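Local coordinates for enoyl-CoA hydratase (Mycolicibacterium smegmatis, PDB 7MCM), which probably adds water across the double bond of enoyl-CoA thioesters to give (3S)-3-hydroxyacyl-CoA in fatty acid metabolism, at residues 18-23 and 56-61; 104-109 and 215-220; 118-123 and 150-155. One frame throughout, in Å; residues are numbered along the deposited sequence.

Along the chain, contact 1 closes before contact 2 opens, and contact 3 is nested in the long loop that contact 2 closes. Contact 1 joins two neighbouring strands, 16-21 and 54-59, of the six-stranded sheet. Contact 2, its centre about 20 Å away, ties the lead-in to the next strand, 109-113, to helix 213-226, and touches contact 1 where Leu57 CB lies 4.1 Å from Val109 CG1. Contact 3 links the starts of helices 120-127 and 154-162, about 17 Å from contact 1 and 22 Å from contact 2 between centres. Contacts 1 and 2 thus build the sheet and join it to a helix; contact 3 sits where crotonases form part of their oxyanion hole.

Contact 1 (18-23 and 56-61); sequences TWTIDV and ILTGAG
Thr18 and Ile56 are neighbours in a parallel strand pair, the two strands of a beta-alpha-beta crossover in which strand 16-21 leads through helix 33-48 to strand 54-59 of the crotonase fold. The short strand segments run at 22° to each other. Thr18 leans on its neighbour with carbon: its CG2 rests beside the Ile56 carbonyl oxygen, while helix 197-209 covers both residues on this face through His202. Trp19 carries the ladder on, its N donating to Ile56 O at 2.8 Å, and its own O then takes the N-H of Thr58 at 3.0 Å. Its CB meets Leu57 CD1 at 4.0 Å, but the indole sets off away from strand 54-59, since CG stands anti to the carbonyl carbon (chi1 -58°). The ring packs on Ala42, Val43 and Ala46 of helix 33-48, and NE1 bonds to Gln17.

Thr20 and Thr58 stand next to each other on the same face of the sheet, with Thr20 OG1 against the CG2 methyl of Thr58. That methyl sits between the backbone N and the carbonyl carbon, which leaves Thr58 OG1 anti to N (chi1 -163°) and bonded to Ala112 O on the next strand. Thr20 CG2 reaches further along, to 3.4 Å from Ala60 N. Ile21 donates its N to Thr58 O at 2.8 Å and crosses the Leu57 side chain at a slant, CG1 near CD1; Phe35 of helix 33-48 touches the isoleucine too. The ladder finishes as Ala60 N gives its hydrogen to Ile21 O at 2.9 Å, beyond the regular strand. At Asp22 the regular strand has ended, and its OD1 lies 3.9 Å from the Ala60 CB methyl.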
loop_
_atom_site.group_PDB
_atom_site.type_symbol
_atom_site.label_atom_id
_atom_site.label_comp_id
_atom_site.label_asym_id
_atom_site.label_seq_id
_atom_site.Cartn_x
_atom_site.Cartn_y
_atom_site.Cartn_z
ATOM N N THR B 18 -24.990 9.017 -24.032
ATOM C CA THR B 18 -23.820 9.314 -24.841
ATOM C C THR B 18 -23.372 10.736 -24.545
ATOM O O THR B 18 -24.186 11.669 -24.565
ATOM C CB THR B 18 -24.111 9.129 -26.326
ATOM O OG1 THR B 18 -24.574 7.796 -26.541
ATOM C CG2 THR B 18 -22.840 9.335 -27.143
ATOM N N TRP B 19 -22.090 10.886 -24.234
ATOM C CA TRP B 19 -21.451 12.181 -24.036
ATOM C C TRP B 19 -20.550 12.425 -25.237
ATOM O O TRP B 19 -19.630 11.640 -25.488
ATOM C CB TRP B 19 -20.625 12.204 -22.753
ATOM C CG TRP B 19 -21.379 11.893 -21.493
ATOM C CD1 TRP B 19 -22.724 11.693 -21.357
ATOM C CD2 TRP B 19 -20.816 11.749 -20.186
ATOM N NE1 TRP B 19 -23.032 11.446 -20.041
ATOM C CE2 TRP B 19 -21.876 11.472 -19.302
ATOM C CE3 TRP B 19 -19.513 11.833 -19.675
ATOM C CZ2 TRP B 19 -21.676 11.285 -17.933
ATOM C CZ3 TRP B 19 -19.316 11.644 -18.323
ATOM C CH2 TRP B 19 -20.388 11.362 -17.466
ATOM N N THR B 20 -20.819 13.498 -25.984
ATOM C CA THR B 20 -20.046 13.821 -27.174
ATOM C C THR B 20 -19.256 15.094 -26.894
ATOM O O THR B 20 -19.842 16.169 -26.708
ATOM C CB THR B 20 -20.940 13.991 -28.400
ATOM O OG1 THR B 20 -21.762 12.831 -28.562
ATOM C CG2 THR B 20 -20.085 14.145 -29.633
ATOM N N ILE B 21 -17.923 14.962 -26.867
ATOM C CA ILE B 21 -17.051 16.122 -26.734
ATOM C C ILE B 21 -17.239 17.005 -27.950
ATOM O O ILE B 21 -17.144 16.534 -29.090
ATOM C CB ILE B 21 -15.588 15.672 -26.615
ATOM C CG1 ILE B 21 -15.412 14.695 -25.447
ATOM C CG2 ILE B 21 -14.656 16.906 -26.499
ATOM C CD1 ILE B 21 -14.086 13.938 -25.486
ATOM N N ASP B 22 -17.523 18.299 -27.725
ATOM C CA ASP B 22 -17.829 19.186 -28.856
ATOM C C ASP B 22 -17.156 20.550 -28.622
ATOM O O ASP B 22 -17.785 21.529 -28.217
ATOM C CB ASP B 22 -19.349 19.303 -29.060
ATOM C CG ASP B 22 -19.731 19.818 -30.457
ATOM O OD1 ASP B 22 -18.823 20.172 -31.243
ATOM O OD2 ASP B 22 -20.944 19.856 -30.774
ATOM N N VAL B 23 -15.853 20.613 -28.893
ATOM C CA VAL B 23 -15.100 21.865 -28.816
ATOM C C VAL B 23 -14.509 22.110 -30.200
ATOM O O VAL B 23 -13.318 21.849 -30.422
ATOM C CB VAL B 23 -14.026 21.806 -27.715
ATOM C CG1 VAL B 23 -13.370 23.158 -27.509
ATOM C CG2 VAL B 23 -14.638 21.321 -26.409
ATOM N N ILE B 56 -21.412 6.175 -22.916
ATOM C CA ILE B 56 -20.527 6.107 -24.075
ATOM C C ILE B 56 -19.908 7.491 -24.269
ATOM O O ILE B 56 -20.628 8.477 -24.467
ATOM C CB ILE B 56 -21.279 5.686 -25.344
ATOM C CG1 ILE B 56 -21.827 4.254 -25.228
ATOM C CG2 ILE B 56 -20.369 5.868 -26.561
ATOM C CD1 ILE B 56 -22.788 3.878 -26.374
ATOM N N LEU B 57 -18.583 7.570 -24.246
ATOM C CA LEU B 57 -17.869 8.834 -24.416
ATOM C C LEU B 57 -17.208 8.857 -25.787
ATOM O O LEU B 57 -16.456 7.945 -26.131
ATOM C CB LEU B 57 -16.821 9.027 -23.317
ATOM C CG LEU B 57 -15.931 10.273 -23.419
ATOM C CD1 LEU B 57 -16.758 11.559 -23.282
ATOM C CD2 LEU B 57 -14.833 10.193 -22.367
ATOM N N THR B 58 -17.481 9.902 -26.569
ATOM C CA THR B 58 -16.979 9.960 -27.933
ATOM C C THR B 58 -16.802 11.431 -28.313
ATOM O O THR B 58 -17.156 12.333 -27.552
ATOM C CB THR B 58 -17.932 9.217 -28.879
ATOM O OG1 THR B 58 -17.282 8.924 -30.116
ATOM C CG2 THR B 58 -19.184 10.027 -29.136
ATOM N N GLY B 59 -16.226 11.674 -29.483
ATOM C CA GLY B 59 -15.948 13.034 -29.950
ATOM C C GLY B 59 -16.756 13.378 -31.188
ATOM O O GLY B 59 -16.978 12.519 -32.046
ATOM N N ALA B 60 -17.179 14.643 -31.287
ATOM C CA ALA B 60 -17.840 15.124 -32.488
ATOM C C ALA B 60 -16.829 15.349 -33.607
ATOM O O ALA B 60 -15.742 15.887 -33.386
ATOM C CB ALA B 60 -18.600 16.428 -32.210
ATOM N N GLY B 61 -17.197 14.945 -34.819
ATOM C CA GLY B 61 -16.361 15.240 -35.967
ATOM C C GLY B 61 -15.204 14.264 -36.115
ATOM O O GLY B 61 -15.306 13.081 -35.795
#

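Contact 2 (104-109 and 215-220); sequences RCEVPV and AVRMAK
Lys220 reaches from helix 213-226 to the loop that leads into strand 109-113, a core strand of the crotonase fold, and its NZ donates to two carbonyls there: Val107 O at 2.8 Å and Cys105 O at 3.2 Å. Both bonds come in from above the carbonyl planes. With CG anti to the backbone N (chi1 168°) and every later bond extended, the lysine chain runs straight past Glu106 O to deliver its ammonium. Asp129 OD2 completes the grip with a salt bridge, so the buried charge has a counter-ion as well as two carbonyls.

One turn back, Arg217 NH1 makes a salt bridge with Glu106 OE1 at 3.2 Å, meeting it from above the carboxylate plane. The two flat groups stand almost perpendicular, and the N-H...O angle of 137° marks a bent bond. The strongest partner of the guanidinium is Ile52 O, and the carbonyls of Ala46 and Asn47, near the end of helix 33-48, accept from it too. A water bridges the segments by donating to Glu106 O and to Arg217 O.

Outward from these bonds, Val107 lays CG1 over one face of the Arg217 guanidinium, offset toward its rim and 3.4 Å from NH2. Pro108 packs on Leu172 of the second subunit and crosses Val216 at about a right angle, its CG and CD both 3.8 Å from Val216 CG1.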
loop_
_atom_site.group_PDB
_atom_site.type_symbol
_atom_site.label_atom_id
_atom_site.label_comp_id
_atom_site.label_asym_id
_atom_site.label_seq_id
_atom_site.Cartn_x
_atom_site.Cartn_y
_atom_site.Cartn_z
ATOM N N ARG B 104 -14.912 9.261 -9.478
ATOM C CA ARG B 104 -16.144 9.227 -8.710
ATOM C C ARG B 104 -17.352 8.856 -9.564
ATOM O O ARG B 104 -18.465 8.757 -9.029
ATOM C CB ARG B 104 -16.364 10.563 -7.988
ATOM C CG ARG B 104 -16.823 11.684 -8.876
ATOM C CD ARG B 104 -17.214 12.942 -8.086
ATOM N NE ARG B 104 -17.664 13.993 -8.996
ATOM C CZ ARG B 104 -16.851 14.862 -9.585
ATOM N NH1 ARG B 104 -15.548 14.868 -9.339
ATOM N NH2 ARG B 104 -17.355 15.746 -10.444
ATOM N N CYS B 105 -17.158 8.609 -10.862
ATOM C CA CYS B 105 -18.257 8.177 -11.721
ATOM C C CYS B 105 -18.634 6.736 -11.417
ATOM O O CYS B 105 -17.823 5.821 -11.614
ATOM C CB CYS B 105 -17.878 8.316 -13.191
ATOM S SG CYS B 105 -19.266 7.992 -14.315
ATOM N N GLU B 106 -19.888 6.532 -11.000
ATOM C CA GLU B 106 -20.355 5.217 -10.585
ATOM C C GLU B 106 -20.775 4.333 -11.748
ATOM O O GLU B 106 -20.959 3.129 -11.548
ATOM C CB GLU B 106 -21.533 5.343 -9.628
ATOM C CG GLU B 106 -21.267 6.230 -8.455
ATOM C CD GLU B 106 -22.485 6.357 -7.573
ATOM O OE1 GLU B 106 -23.465 5.601 -7.793
ATOM O OE2 GLU B 106 -22.462 7.215 -6.663
ATOM N N VAL B 107 -20.973 4.889 -12.936
ATOM C CA VAL B 107 -21.435 4.059 -14.041
ATOM C C VAL B 107 -20.246 3.739 -14.939
ATOM O O VAL B 107 -19.312 4.550 -15.049
ATOM C CB VAL B 107 -22.591 4.726 -14.817
ATOM C CG1 VAL B 107 -23.619 5.333 -13.850
ATOM C CG2 VAL B 107 -22.091 5.754 -15.767
ATOM N N PRO B 108 -20.232 2.558 -15.566
ATOM C CA PRO B 108 -19.179 2.236 -16.536
ATOM C C PRO B 108 -19.168 3.224 -17.695
ATOM O O PRO B 108 -20.218 3.683 -18.151
ATOM C CB PRO B 108 -19.551 0.830 -17.018
ATOM C CG PRO B 108 -20.575 0.318 -16.072
ATOM C CD PRO B 108 -21.170 1.452 -15.332
ATOM N N VAL B 109 -17.961 3.530 -18.178
ATOM C CA VAL B 109 -17.745 4.457 -19.286
ATOM C C VAL B 109 -17.016 3.729 -20.409
ATOM O O VAL B 109 -15.907 3.217 -20.211
ATOM C CB VAL B 109 -16.951 5.702 -18.854
ATOM C CG1 VAL B 109 -16.784 6.631 -20.036
ATOM C CG2 VAL B 109 -17.668 6.443 -17.718
ATOM N N ALA B 215 -26.814 -3.511 -9.483
ATOM C CA ALA B 215 -25.713 -4.475 -9.486
ATOM C C ALA B 215 -24.578 -4.021 -10.398
ATOM O O ALA B 215 -23.399 -4.236 -10.087
ATOM C CB ALA B 215 -26.213 -5.854 -9.904
ATOM N N VAL B 216 -24.909 -3.416 -11.541
ATOM C CA VAL B 216 -23.874 -2.875 -12.420
ATOM C C VAL B 216 -23.009 -1.854 -11.676
ATOM O O VAL B 216 -21.770 -1.869 -11.774
ATOM C CB VAL B 216 -24.519 -2.278 -13.687
ATOM C CG1 VAL B 216 -23.507 -1.414 -14.448
ATOM C CG2 VAL B 216 -25.021 -3.413 -14.582
ATOM N N ARG B 217 -23.640 -0.974 -10.897
ATOM C CA ARG B 217 -22.884 0.059 -10.196
ATOM C C ARG B 217 -22.068 -0.521 -9.048
ATOM O O ARG B 217 -20.950 -0.061 -8.783
ATOM C CB ARG B 217 -23.831 1.139 -9.693
ATOM C CG ARG B 217 -24.299 2.027 -10.834
ATOM C CD ARG B 217 -25.255 3.056 -10.323
ATOM N NE ARG B 217 -25.761 3.912 -11.386
ATOM C CZ ARG B 217 -26.010 5.198 -11.230
ATOM N NH1 ARG B 217 -25.734 5.821 -10.097
ATOM N NH2 ARG B 217 -26.550 5.878 -12.237
ATOM N N MET B 218 -22.629 -1.493 -8.331
ATOM C CA MET B 218 -21.886 -2.143 -7.259
ATOM C C MET B 218 -20.687 -2.897 -7.814
ATOM O O MET B 218 -19.607 -2.883 -7.215
ATOM C CB MET B 218 -22.801 -3.092 -6.488
ATOM C CG MET B 218 -23.734 -2.389 -5.509
ATOM S SD MET B 218 -24.546 -3.481 -4.305
ATOM C CE MET B 218 -25.239 -4.794 -5.334
ATOM N N ALA B 219 -20.867 -3.581 -8.944
ATOM C CA ALA B 219 -19.754 -4.294 -9.565
ATOM C C ALA B 219 -18.638 -3.338 -9.975
ATOM O O ALA B 219 -17.455 -3.645 -9.793
ATOM C CB ALA B 219 -20.235 -5.086 -10.778
ATOM N N LYS B 220 -18.985 -2.188 -10.558
ATOM C CA LYS B 220 -17.945 -1.231 -10.928
ATOM C C LYS B 220 -17.219 -0.713 -9.692
ATOM O O LYS B 220 -15.996 -0.547 -9.708
ATOM C CB LYS B 220 -18.513 -0.059 -11.719
ATOM C CG LYS B 220 -17.450 1.037 -11.817
ATOM C CD LYS B 220 -17.674 2.010 -12.900
ATOM C CE LYS B 220 -16.508 2.997 -12.951
ATOM N NZ LYS B 220 -16.777 4.015 -13.987
HETATM O O HOH W 1 -19.840 2.272 -9.107
#

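Contact 3 (118-123 and 150-155); sequences IGAGCD and PGDGGT
Asp123 and Asp152 bring two carboxylates together with their planes 55° apart. Asp123 OD2 makes the closest approach: it lies 2.5 Å from Asp152 OD1 and 3.0 Å from Asp152 OD2, so it is set before both oxygens of its partner, while Asp123 CB packs beside Asp152 OD2 at 3.3 Å. Over the Asp152 group, from above its plane, comes the backbone N-H of Gly154, which bonds to OD1 at 3.2 Å and closes an Asx turn. That turn starts helix 154-162, with Gly153 at the N-cap, and the torsion of Asp152 (chi1 56°), which tucks CG between N and carbonyl carbon, folds the carboxylate back over it.

Carbon closes in around the pair. Pro150 CB lies 3.7 Å from Asp123 OD2, and Gly154, having no side chain, can bring its CA to 3.5 Å from the same oxygen. Beside Asp152 OD2, Ala120 CA sits 3.6 Å away. Ala120 and Asp123 belong to the first turn of helix 120-127, and in crotonases the start of this helix supplies an N-H to the oxyanion hole.

Glu141 OE1 also comes close to Asp123 OD1, adding a third acidic group beside the buried pair. With Asp123 only one turn into the helix whose start forms the oxyanion hole in crotonases, this acidic site probably lies by the active site.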
loop_
_atom_site.group_PDB
_atom_site.type_symbol
_atom_site.label_atom_id
_atom_site.label_comp_id
_atom_site.label_asym_id
_atom_site.label_seq_id
_atom_site.Cartn_x
_atom_site.Cartn_y
_atom_site.Cartn_z
ATOM N N ILE B 118 -5.037 12.581 -28.521
ATOM C CA ILE B 118 -3.681 13.109 -28.386
ATOM C C ILE B 118 -3.554 13.770 -27.026
ATOM O O ILE B 118 -4.440 14.528 -26.621
ATOM C CB ILE B 118 -3.379 14.146 -29.496
ATOM C CG1 ILE B 118 -3.575 13.520 -30.871
ATOM C CG2 ILE B 118 -1.942 14.729 -29.343
ATOM C CD1 ILE B 118 -3.442 14.538 -32.033
ATOM N N GLY B 119 -2.434 13.541 -26.355
ATOM C CA GLY B 119 -2.193 14.267 -25.123
ATOM C C GLY B 119 -3.245 13.955 -24.081
ATOM O O GLY B 119 -3.501 12.794 -23.747
ATOM N N ALA B 120 -3.859 15.011 -23.548
ATOM C CA ALA B 120 -4.925 14.822 -22.570
ATOM C C ALA B 120 -6.048 13.954 -23.129
ATOM O O ALA B 120 -6.696 13.228 -22.375
ATOM C CB ALA B 120 -5.462 16.190 -22.118
ATOM N N GLY B 121 -6.290 14.019 -24.445
ATOM C CA GLY B 121 -7.319 13.185 -25.046
ATOM C C GLY B 121 -6.957 11.713 -25.036
ATOM O O GLY B 121 -7.817 10.855 -24.822
ATOM N N CYS B 122 -5.675 11.402 -25.242
ATOM C CA CYS B 122 -5.222 10.025 -25.101
ATOM C C CYS B 122 -5.469 9.527 -23.681
ATOM O O CYS B 122 -6.040 8.448 -23.475
ATOM C CB CYS B 122 -3.737 9.926 -25.474
ATOM S SG CYS B 122 -3.037 8.240 -25.309
ATOM N N ASP B 123 -5.101 10.337 -22.685
ATOM C CA ASP B 123 -5.235 9.921 -21.292
ATOM C C ASP B 123 -6.702 9.749 -20.899
ATOM O O ASP B 123 -7.037 8.832 -20.148
ATOM C CB ASP B 123 -4.559 10.939 -20.383
ATOM C CG ASP B 123 -3.068 11.044 -20.644
ATOM O OD1 ASP B 123 -2.571 10.249 -21.444
ATOM O OD2 ASP B 123 -2.402 11.922 -20.079
ATOM N N PRO B 150 2.839 13.847 -18.717
ATOM C CA PRO B 150 1.374 13.799 -18.603
ATOM C C PRO B 150 0.911 14.311 -17.245
ATOM O O PRO B 150 0.977 13.592 -16.241
ATOM C CB PRO B 150 1.051 12.312 -18.804
ATOM C CG PRO B 150 2.307 11.709 -19.444
ATOM C CD PRO B 150 3.428 12.501 -18.869
ATOM N N GLY B 151 0.463 15.562 -17.189
ATOM C CA GLY B 151 0.115 16.148 -15.909
ATOM C C GLY B 151 -1.200 15.693 -15.320
ATOM O O GLY B 151 -1.532 16.075 -14.195
ATOM N N ASP B 152 -1.944 14.853 -16.038
ATOM C CA ASP B 152 -3.303 14.480 -15.670
ATOM C C ASP B 152 -3.425 13.048 -15.152
ATOM O O ASP B 152 -4.534 12.519 -15.112
ATOM C CB ASP B 152 -4.224 14.656 -16.873
ATOM C CG ASP B 152 -3.740 13.879 -18.077
ATOM O OD1 ASP B 152 -2.738 13.146 -17.940
ATOM O OD2 ASP B 152 -4.361 13.981 -19.152
ATOM N N GLY B 153 -2.320 12.378 -14.842
ATOM C CA GLY B 153 -2.400 11.013 -14.354
ATOM C C GLY B 153 -2.333 9.936 -15.414
ATOM O O GLY B 153 -2.498 8.745 -15.082
ATOM N N GLY B 154 -2.079 10.308 -16.669
ATOM C CA GLY B 154 -1.969 9.324 -17.729
ATOM C C GLY B 154 -0.918 8.260 -17.469
ATOM O O GLY B 154 -1.076 7.110 -17.895
ATOM N N THR B 155 0.162 8.610 -16.763
ATOM C CA THR B 155 1.177 7.592 -16.490
ATOM C C THR B 155 0.688 6.527 -15.508
ATOM O O THR B 155 1.285 5.452 -15.441
ATOM C CB THR B 155 2.452 8.214 -15.934
ATOM O OG1 THR B 155 2.136 8.896 -14.721
ATOM C CG2 THR B 155 3.059 9.202 -16.934
#